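Local coordinates for protein arginyl-trna synthetase (Thermus thermophilus, PDB 1IQ0) that probably joins L-arginine to its cognate tRNA at the expense of ATP, as a monomeric class I aminoacyl-tRNA synthetase, at residues Phe263-Asp277 with Leu285-Gly297. Residues are numbered along the deposited sequence; the frame is centred on the assembly and turned at random.
Sequences FRPREGKYAGALVMD and LEDPFFVLLRSNG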
ATOM      1  N   PHE A 263      -1.609 -29.701  22.149  1.00 31.53           N
ATOM      2  CA  PHE A 263      -1.109 -30.808  22.952  1.00 36.36           C
ATOM      3  C   PHE A 263      -0.006 -31.605  22.267  1.00 38.52           C
ATOM      4  O   PHE A 263       0.283 -31.404  21.085  1.00 36.06           O
ATOM      5  CB  PHE A 263      -2.279 -31.738  23.266  1.00 57.27           C
ATOM      6  CG  PHE A 263      -3.010 -32.208  22.039  1.00 57.88           C
ATOM      7  CD1 PHE A 263      -2.557 -33.309  21.320  1.00 58.54           C
ATOM      8  CD2 PHE A 263      -4.116 -31.509  21.565  1.00 58.20           C
ATOM      9  CE1 PHE A 263      -3.193 -33.709  20.145  1.00 59.18           C
ATOM     10  CE2 PHE A 263      -4.761 -31.898  20.390  1.00 58.19           C
ATOM     11  CZ  PHE A 263      -4.298 -32.999  19.678  1.00 58.49           C
ATOM     12  N   ARG A 264       0.593 -32.523  23.022  1.00 41.58           N
ATOM     13  CA  ARG A 264       1.663 -33.371  22.508  1.00 45.30           C
ATOM     14  C   ARG A 264       1.181 -34.801  22.310  1.00 47.66           C
ATOM     15  O   ARG A 264       0.941 -35.520  23.279  1.00 47.05           O
ATOM     16  CB  ARG A 264       2.854 -33.400  23.473  1.00 50.97           C
ATOM     17  CG  ARG A 264       3.622 -32.102  23.606  1.00 55.08           C
ATOM     18  CD  ARG A 264       4.956 -32.337  24.311  1.00 56.57           C
ATOM     19  NE  ARG A 264       5.768 -31.125  24.363  1.00 58.51           N
ATOM     20  CZ  ARG A 264       5.463 -30.050  25.082  1.00 58.41           C
ATOM     21  NH1 ARG A 264       4.361 -30.030  25.821  1.00 52.14           N
ATOM     22  NH2 ARG A 264       6.257 -28.987  25.057  1.00 56.58           N
ATOM     23  N   PRO A 265       1.026 -35.233  21.053  1.00 52.22           N
ATOM     24  CA  PRO A 265       0.572 -36.607  20.829  1.00 53.86           C
ATOM     25  C   PRO A 265       1.590 -37.580  21.434  1.00 56.80           C
ATOM     26  O   PRO A 265       2.788 -37.481  21.161  1.00 55.05           O
ATOM     27  CB  PRO A 265       0.510 -36.701  19.304  1.00 45.28           C
ATOM     28  CG  PRO A 265       0.184 -35.296  18.891  1.00 44.84           C
ATOM     29  CD  PRO A 265       1.090 -34.483  19.788  1.00 45.22           C
ATOM     30  N   ARG A 266       1.120 -38.503  22.268  1.00 78.17           N
ATOM     31  CA  ARG A 266       2.007 -39.477  22.899  1.00 79.81           C
ATOM     32  C   ARG A 266       2.440 -40.553  21.909  1.00 79.74           C
ATOM     33  O   ARG A 266       3.390 -41.294  22.161  1.00 79.56           O
ATOM     34  CB  ARG A 266       1.321 -40.127  24.109  1.00104.86           C
ATOM     35  CG  ARG A 266      -0.051 -40.722  23.824  1.00108.87           C
ATOM     36  CD  ARG A 266      -1.153 -39.922  24.508  1.00112.31           C
ATOM     37  NE  ARG A 266      -1.200 -38.535  24.046  1.00112.66           N
ATOM     38  CZ  ARG A 266      -2.037 -37.616  24.518  1.00110.94           C
ATOM     39  NH1 ARG A 266      -2.902 -37.931  25.473  1.00109.69           N
ATOM     40  NH2 ARG A 266      -2.010 -36.381  24.036  1.00108.33           N
ATOM     41  N   GLU A 267       1.738 -40.629  20.783  1.00 67.81           N
ATOM     42  CA  GLU A 267       2.035 -41.603  19.736  1.00 67.89           C
ATOM     43  C   GLU A 267       1.607 -41.059  18.379  1.00 64.68           C
ATOM     44  O   GLU A 267       0.923 -40.040  18.301  1.00 62.94           O
ATOM     45  CB  GLU A 267       1.307 -42.921  20.009  1.00129.64           C
ATOM     46  CG  GLU A 267       1.794 -43.657  21.242  1.00138.23           C
ATOM     47  CD  GLU A 267       1.055 -44.958  21.473  1.00144.12           C
ATOM     48  OE1 GLU A 267      -0.159 -44.913  21.767  1.00144.33           O
ATOM     49  OE2 GLU A 267       1.688 -46.026  21.355  1.00147.84           O
ATOM     50  N   GLY A 268       2.008 -41.744  17.313  1.00 58.25           N
ATOM     51  CA  GLY A 268       1.654 -41.298  15.977  1.00 58.56           C
ATOM     52  C   GLY A 268       2.817 -40.577  15.325  1.00 59.66           C
ATOM     53  O   GLY A 268       3.914 -40.539  15.884  1.00 59.77           O
ATOM     54  N   LYS A 269       2.586 -39.993  14.154  1.00 61.72           N
ATOM     55  CA  LYS A 269       3.649 -39.287  13.450  1.00 62.25           C
ATOM     56  C   LYS A 269       3.928 -37.889  14.013  1.00 62.49           C
ATOM     57  O   LYS A 269       4.619 -37.084  13.385  1.00 63.08           O
ATOM     58  CB  LYS A 269       3.325 -39.218  11.951  1.00 65.56           C
ATOM     59  CG  LYS A 269       2.154 -38.332  11.579  1.00 63.83           C
ATOM     60  CD  LYS A 269       2.592 -36.887  11.404  1.00 64.26           C
ATOM     61  CE  LYS A 269       3.601 -36.737  10.270  1.00 64.00           C
ATOM     62  NZ  LYS A 269       3.011 -37.087   8.947  1.00 66.70           N
ATOM     63  N   TYR A 270       3.391 -37.612  15.199  1.00 58.41           N
ATOM     64  CA  TYR A 270       3.585 -36.330  15.871  1.00 55.21           C
ATOM     65  C   TYR A 270       4.041 -36.553  17.306  1.00 53.64           C
ATOM     66  O   TYR A 270       4.225 -35.598  18.061  1.00 56.72           O
ATOM     67  CB  TYR A 270       2.288 -35.513  15.889  1.00 40.92           C
ATOM     68  CG  TYR A 270       1.878 -34.958  14.548  1.00 43.26           C
ATOM     69  CD1 TYR A 270       0.658 -35.310  13.969  1.00 44.63           C
ATOM     70  CD2 TYR A 270       2.713 -34.084  13.851  1.00 43.67           C
ATOM     71  CE1 TYR A 270       0.280 -34.804  12.721  1.00 45.60           C
ATOM     72  CE2 TYR A 270       2.348 -33.573  12.608  1.00 45.72           C
ATOM     73  CZ  TYR A 270       1.131 -33.938  12.047  1.00 46.38           C
ATOM     74  OH  TYR A 270       0.778 -33.447  10.811  1.00 49.19           O
ATOM     75  N   ALA A 271       4.215 -37.816  17.681  1.00 45.26           N
ATOM     76  CA  ALA A 271       4.639 -38.167  19.032  1.00 44.34           C
ATOM     77  C   ALA A 271       5.823 -37.316  19.488  1.00 43.17           C
ATOM     78  O   ALA A 271       6.823 -37.203  18.779  1.00 42.99           O
ATOM     79  CB  ALA A 271       5.005 -39.648  19.097  1.00 57.10           C
ATOM     80  N   GLY A 272       5.696 -36.719  20.671  1.00 57.42           N
ATOM     81  CA  GLY A 272       6.762 -35.889  21.205  1.00 55.33           C
ATOM     82  C   GLY A 272       6.724 -34.440  20.747  1.00 52.73           C
ATOM     83  O   GLY A 272       7.319 -33.569  21.385  1.00 54.34           O
ATOM     84  N   ALA A 273       6.027 -34.178  19.646  1.00 42.79           N
ATOM     85  CA  ALA A 273       5.921 -32.824  19.106  1.00 40.36           C
ATOM     86  C   ALA A 273       4.743 -32.073  19.712  1.00 39.64           C
ATOM     87  O   ALA A 273       3.755 -32.686  20.113  1.00 43.45           O
ATOM     88  CB  ALA A 273       5.771 -32.878  17.586  1.00 28.15           C
ATOM     89  N   LEU A 274       4.858 -30.749  19.804  1.00 34.96           N
ATOM     90  CA  LEU A 274       3.763 -29.937  20.335  1.00 31.68           C
ATOM     91  C   LEU A 274       2.998 -29.461  19.115  1.00 31.47           C
ATOM     92  O   LEU A 274       3.559 -28.816  18.231  1.00 29.62           O
ATOM     93  CB  LEU A 274       4.275 -28.730  21.125  1.00 28.50           C
ATOM     94  CG  LEU A 274       3.158 -27.827  21.662  1.00 26.80           C
ATOM     95  CD1 LEU A 274       2.326 -28.610  22.668  1.00 24.57           C
ATOM     96  CD2 LEU A 274       3.734 -26.575  22.304  1.00 25.46           C
ATOM     97  N   VAL A 275       1.715 -29.781  19.066  1.00 29.92           N
ATOM     98  CA  VAL A 275       0.910 -29.408  17.921  1.00 30.48           C
ATOM     99  C   VAL A 275      -0.338 -28.620  18.292  1.00 26.88           C
ATOM    100  O   VAL A 275      -0.838 -28.702  19.417  1.00 25.12           O
ATOM    101  CB  VAL A 275       0.507 -30.675  17.132  1.00 51.80           C
ATOM    102  CG1 VAL A 275      -0.335 -31.583  18.008  1.00 53.09           C
ATOM    103  CG2 VAL A 275      -0.243 -30.295  15.880  1.00 60.30           C
ATOM    104  N   MET A 276      -0.827 -27.849  17.328  1.00 29.13           N
ATOM    105  CA  MET A 276      -2.029 -27.042  17.496  1.00 31.09           C
ATOM    106  C   MET A 276      -3.096 -27.583  16.545  1.00 32.50           C
ATOM    107  O   MET A 276      -2.888 -27.626  15.329  1.00 32.48           O
ATOM    108  CB  MET A 276      -1.750 -25.578  17.145  1.00 29.38           C
ATOM    109  CG  MET A 276      -2.943 -24.658  17.364  1.00 30.89           C
ATOM    110  SD  MET A 276      -2.694 -22.996  16.715  1.00 34.82           S
ATOM    111  CE  MET A 276      -1.535 -22.350  17.900  1.00 43.89           C
ATOM    112  N   ASP A 277      -4.229 -28.004  17.096  1.00 29.73           N
ATOM    113  CA  ASP A 277      -5.324 -28.523  16.278  1.00 27.73           C
ATOM    114  C   ASP A 277      -6.198 -27.346  15.870  1.00 29.15           C
ATOM    115  O   ASP A 277      -6.951 -26.807  16.684  1.00 26.28           O
ATOM    116  CB  ASP A 277      -6.146 -29.541  17.081  1.00 30.32           C
ATOM    117  CG  ASP A 277      -7.331 -30.100  16.294  1.00 31.20           C
ATOM    118  OD1 ASP A 277      -8.170 -30.790  16.907  1.00 31.69           O
ATOM    119  OD2 ASP A 277      -7.422 -29.853  15.072  1.00 31.91           O
ATOM    120  N   LEU A 285     -10.087 -29.498   6.510  1.00 77.34           N
ATOM    121  CA  LEU A 285      -8.629 -29.562   6.448  1.00 76.72           C
ATOM    122  C   LEU A 285      -8.189 -31.019   6.538  1.00 79.36           C
ATOM    123  O   LEU A 285      -8.557 -31.725   7.477  1.00 79.14           O
ATOM    124  CB  LEU A 285      -8.001 -28.764   7.597  1.00 75.63           C
ATOM    125  CG  LEU A 285      -8.167 -27.240   7.603  1.00 74.63           C
ATOM    126  CD1 LEU A 285      -7.535 -26.663   8.863  1.00 73.03           C
ATOM    127  CD2 LEU A 285      -7.522 -26.641   6.361  1.00 75.43           C
ATOM    128  N   GLU A 286      -7.410 -31.467   5.557  1.00122.55           N
ATOM    129  CA  GLU A 286      -6.926 -32.846   5.536  1.00125.40           C
ATOM    130  C   GLU A 286      -6.222 -33.122   6.862  1.00125.14           C
ATOM    131  O   GLU A 286      -6.528 -34.094   7.555  1.00124.88           O
ATOM    132  CB  GLU A 286      -5.950 -33.049   4.372  1.00128.90           C
ATOM    133  CG  GLU A 286      -5.800 -34.497   3.916  1.00133.67           C
ATOM    134  CD  GLU A 286      -5.369 -35.430   5.033  1.00136.31           C
ATOM    135  OE1 GLU A 286      -4.286 -35.207   5.614  1.00138.11           O
ATOM    136  OE2 GLU A 286      -6.113 -36.390   5.327  1.00137.73           O
ATOM    137  N   ASP A 287      -5.276 -32.252   7.204  1.00100.53           N
ATOM    138  CA  ASP A 287      -4.531 -32.358   8.451  1.00 97.83           C
ATOM    139  C   ASP A 287      -4.561 -30.970   9.086  1.00 94.18           C
ATOM    140  O   ASP A 287      -3.866 -30.058   8.639  1.00 92.69           O
ATOM    141  CB  ASP A 287      -3.088 -32.788   8.182  1.00121.58           C
ATOM    142  CG  ASP A 287      -2.379 -33.259   9.436  1.00123.24           C
ATOM    143  OD1 ASP A 287      -2.260 -32.463  10.392  1.00120.59           O
ATOM    144  OD2 ASP A 287      -1.942 -34.429   9.470  1.00125.05           O
ATOM    145  N   PRO A 288      -5.386 -30.791  10.132  1.00 73.27           N
ATOM    146  CA  PRO A 288      -5.539 -29.520  10.849  1.00 69.80           C
ATOM    147  C   PRO A 288      -4.494 -29.298  11.934  1.00 66.13           C
ATOM    148  O   PRO A 288      -4.681 -28.468  12.823  1.00 66.74           O
ATOM    149  CB  PRO A 288      -6.935 -29.644  11.435  1.00 62.11           C
ATOM    150  CG  PRO A 288      -6.947 -31.084  11.861  1.00 62.94           C
ATOM    151  CD  PRO A 288      -6.319 -31.802  10.669  1.00 62.82           C
ATOM    152  N   PHE A 289      -3.393 -30.036  11.859  1.00 72.58           N
ATOM    153  CA  PHE A 289      -2.347 -29.917  12.859  1.00 67.53           C
ATOM    154  C   PHE A 289      -1.125 -29.110  12.437  1.00 65.30           C
ATOM    155  O   PHE A 289      -0.356 -29.528  11.572  1.00 67.22           O
ATOM    156  CB  PHE A 289      -1.905 -31.311  13.309  1.00 55.35           C
ATOM    157  CG  PHE A 289      -2.955 -32.057  14.081  1.00 58.70           C
ATOM    158  CD1 PHE A 289      -4.142 -32.441  13.474  1.00 61.41           C
ATOM    159  CD2 PHE A 289      -2.760 -32.367  15.422  1.00 60.81           C
ATOM    160  CE1 PHE A 289      -5.123 -33.122  14.194  1.00 63.66           C
ATOM    161  CE2 PHE A 289      -3.733 -33.045  16.151  1.00 62.60           C
ATOM    162  CZ  PHE A 289      -4.916 -33.424  15.536  1.00 62.63           C
ATOM    163  N   PHE A 290      -0.966 -27.941  13.051  1.00 45.91           N
ATOM    164  CA  PHE A 290       0.184 -27.078  12.800  1.00 40.94           C
ATOM    165  C   PHE A 290       1.188 -27.461  13.887  1.00 38.59           C
ATOM    166  O   PHE A 290       0.835 -27.523  15.070  1.00 39.68           O
ATOM    167  CB  PHE A 290      -0.182 -25.599  12.976  1.00 39.79           C
ATOM    168  CG  PHE A 290      -0.984 -25.018  11.845  1.00 44.45           C
ATOM    169  CD1 PHE A 290      -0.384 -24.732  10.620  1.00 43.20           C
ATOM    170  CD2 PHE A 290      -2.340 -24.735  12.010  1.00 42.73           C
ATOM    171  CE1 PHE A 290      -1.121 -24.171   9.574  1.00 43.74           C
ATOM    172  CE2 PHE A 290      -3.084 -24.175  10.975  1.00 44.99           C
ATOM    173  CZ  PHE A 290      -2.473 -23.890   9.752  1.00 42.78           C
ATOM    174  N   VAL A 291       2.429 -27.731  13.503  1.00 33.55           N
ATOM    175  CA  VAL A 291       3.433 -28.092  14.493  1.00 31.02           C
ATOM    176  C   VAL A 291       4.046 -26.823  15.076  1.00 29.56           C
ATOM    177  O   VAL A 291       4.450 -25.935  14.333  1.00 28.26           O
ATOM    178  CB  VAL A 291       4.555 -28.950  13.875  1.00 32.08           C
ATOM    179  CG1 VAL A 291       5.583 -29.308  14.943  1.00 28.06           C
ATOM    180  CG2 VAL A 291       3.964 -30.209  13.259  1.00 33.24           C
ATOM    181  N   LEU A 292       4.089 -26.734  16.406  1.00 26.45           N
ATOM    182  CA  LEU A 292       4.672 -25.577  17.080  1.00 23.28           C
ATOM    183  C   LEU A 292       6.100 -25.952  17.478  1.00 25.91           C
ATOM    184  O   LEU A 292       7.046 -25.218  17.190  1.00 25.11           O
ATOM    185  CB  LEU A 292       3.846 -25.199  18.320  1.00 22.60           C
ATOM    186  CG  LEU A 292       2.389 -24.766  18.080  1.00 24.05           C
ATOM    187  CD1 LEU A 292       1.683 -24.513  19.404  1.00 22.03           C
ATOM    188  CD2 LEU A 292       2.364 -23.505  17.232  1.00 20.48           C
ATOM    189  N   LEU A 293       6.244 -27.102  18.138  1.00 25.23           N
ATOM    190  CA  LEU A 293       7.550 -27.613  18.552  1.00 25.44           C
ATOM    191  C   LEU A 293       7.750 -29.012  17.975  1.00 27.37           C
ATOM    192  O   LEU A 293       6.906 -29.886  18.163  1.00 29.38           O
ATOM    193  CB  LEU A 293       7.655 -27.696  20.081  1.00 26.68           C
ATOM    194  CG  LEU A 293       7.740 -26.402  20.896  1.00 29.09           C
ATOM    195  CD1 LEU A 293       7.829 -26.733  22.381  1.00 28.63           C
ATOM    196  CD2 LEU A 293       8.954 -25.604  20.463  1.00 31.49           C
ATOM    197  N   ARG A 294       8.852 -29.224  17.263  1.00 34.84           N
ATOM    198  CA  ARG A 294       9.126 -30.547  16.709  1.00 36.30           C
ATOM    199  C   ARG A 294       9.522 -31.429  17.888  1.00 36.39           C
ATOM    200  O   ARG A 294       9.852 -30.917  18.958  1.00 36.62           O
ATOM    201  CB  ARG A 294      10.260 -30.485  15.680  1.00 32.55           C
ATOM    202  CG  ARG A 294       9.994 -29.518  14.528  1.00 36.95           C
ATOM    203  CD  ARG A 294      10.986 -29.705  13.391  1.00 41.23           C
ATOM    204  NE  ARG A 294      10.850 -28.680  12.353  1.00 48.19           N
ATOM    205  CZ  ARG A 294      11.216 -27.408  12.502  1.00 50.17           C
ATOM    206  NH1 ARG A 294      11.742 -26.999  13.650  1.00 49.36           N
ATOM    207  NH2 ARG A 294      11.058 -26.538  11.504  1.00 44.22           N
ATOM    208  N   SER A 295       9.476 -32.746  17.702  1.00 38.74           N
ATOM    209  CA  SER A 295       9.817 -33.684  18.770  1.00 38.62           C
ATOM    210  C   SER A 295      11.188 -33.431  19.389  1.00 38.95           C
ATOM    211  O   SER A 295      11.376 -33.650  20.588  1.00 36.76           O
ATOM    212  CB  SER A 295       9.743 -35.126  18.256  1.00 38.31           C
ATOM    213  OG  SER A 295      10.530 -35.300  17.090  1.00 46.98           O
ATOM    214  N   ASN A 296      12.138 -32.964  18.584  1.00 47.45           N
ATOM    215  CA  ASN A 296      13.483 -32.690  19.083  1.00 46.73           C
ATOM    216  C   ASN A 296      13.542 -31.430  19.950  1.00 47.66           C
ATOM    217  O   ASN A 296      14.590 -31.103  20.509  1.00 51.22           O
ATOM    218  CB  ASN A 296      14.474 -32.574  17.917  1.00 39.45           C
ATOM    219  CG  ASN A 296      14.168 -31.406  17.002  1.00 40.43           C
ATOM    220  OD1 ASN A 296      14.844 -31.201  15.992  1.00 41.15           O
ATOM    221  ND2 ASN A 296      13.149 -30.633  17.349  1.00 40.73           N
ATOM    222  N   GLY A 297      12.418 -30.725  20.056  1.00 38.26           N
ATOM    223  CA  GLY A 297      12.370 -29.521  20.877  1.00 36.46           C
ATOM    224  C   GLY A 297      12.542 -28.200  20.145  1.00 36.40           C
ATOM    225  O   GLY A 297      12.358 -27.132  20.735  1.00 37.09           O
TER
HETATM  226  O   HOH W   1       8.662 -30.902  22.224  1.00 46.36           O
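The F289 ring has D277 over one face and V275 at its edge, where CD2 of F289 lies 3.6 Å from CG1 of V275; F263 CZ also arrives at the edge. The Y270 ring carries the aliphatic chain of K269 over one face, and D287 OD2 stands at its edge, in the ring plane, with the carboxylate turned 72° from the ring. Y270 OH gives a weak hydrogen bond of 3.2 Å to D287 OD2, while D287 OD1 uses its anti lone pair for F289 N, an Asx turn leading into the strand. With its CG opposite the carbonyl carbon (chi1 -71°), Y270 slants across to strand 289-291, CE2 lying 3.8 Å from V291 CG2. A leucine in place of Y270 would probably leave D287 OD2 without this donor and open a gap beside V291 CG2. On the face of L274 and M276, M276 CE lies 4.1 Å from L292 CD2; M276 packs on helices 248-256, 301-312 and 361-370, L292 on the first two. M276 N gives to F290 O at 2.8 Å and F290 N returns a bond to M276 O at 3.0 Å. L274 O accepts from both L292 N (2.8 Å) and L293 N, the mark of a classic beta bulge where the chain turns a corner. Strands 274-277 and 289-291 thus form an antiparallel hairpin, which strand 262-263 extends into a small three-stranded sheet in the class I catalytic domain region.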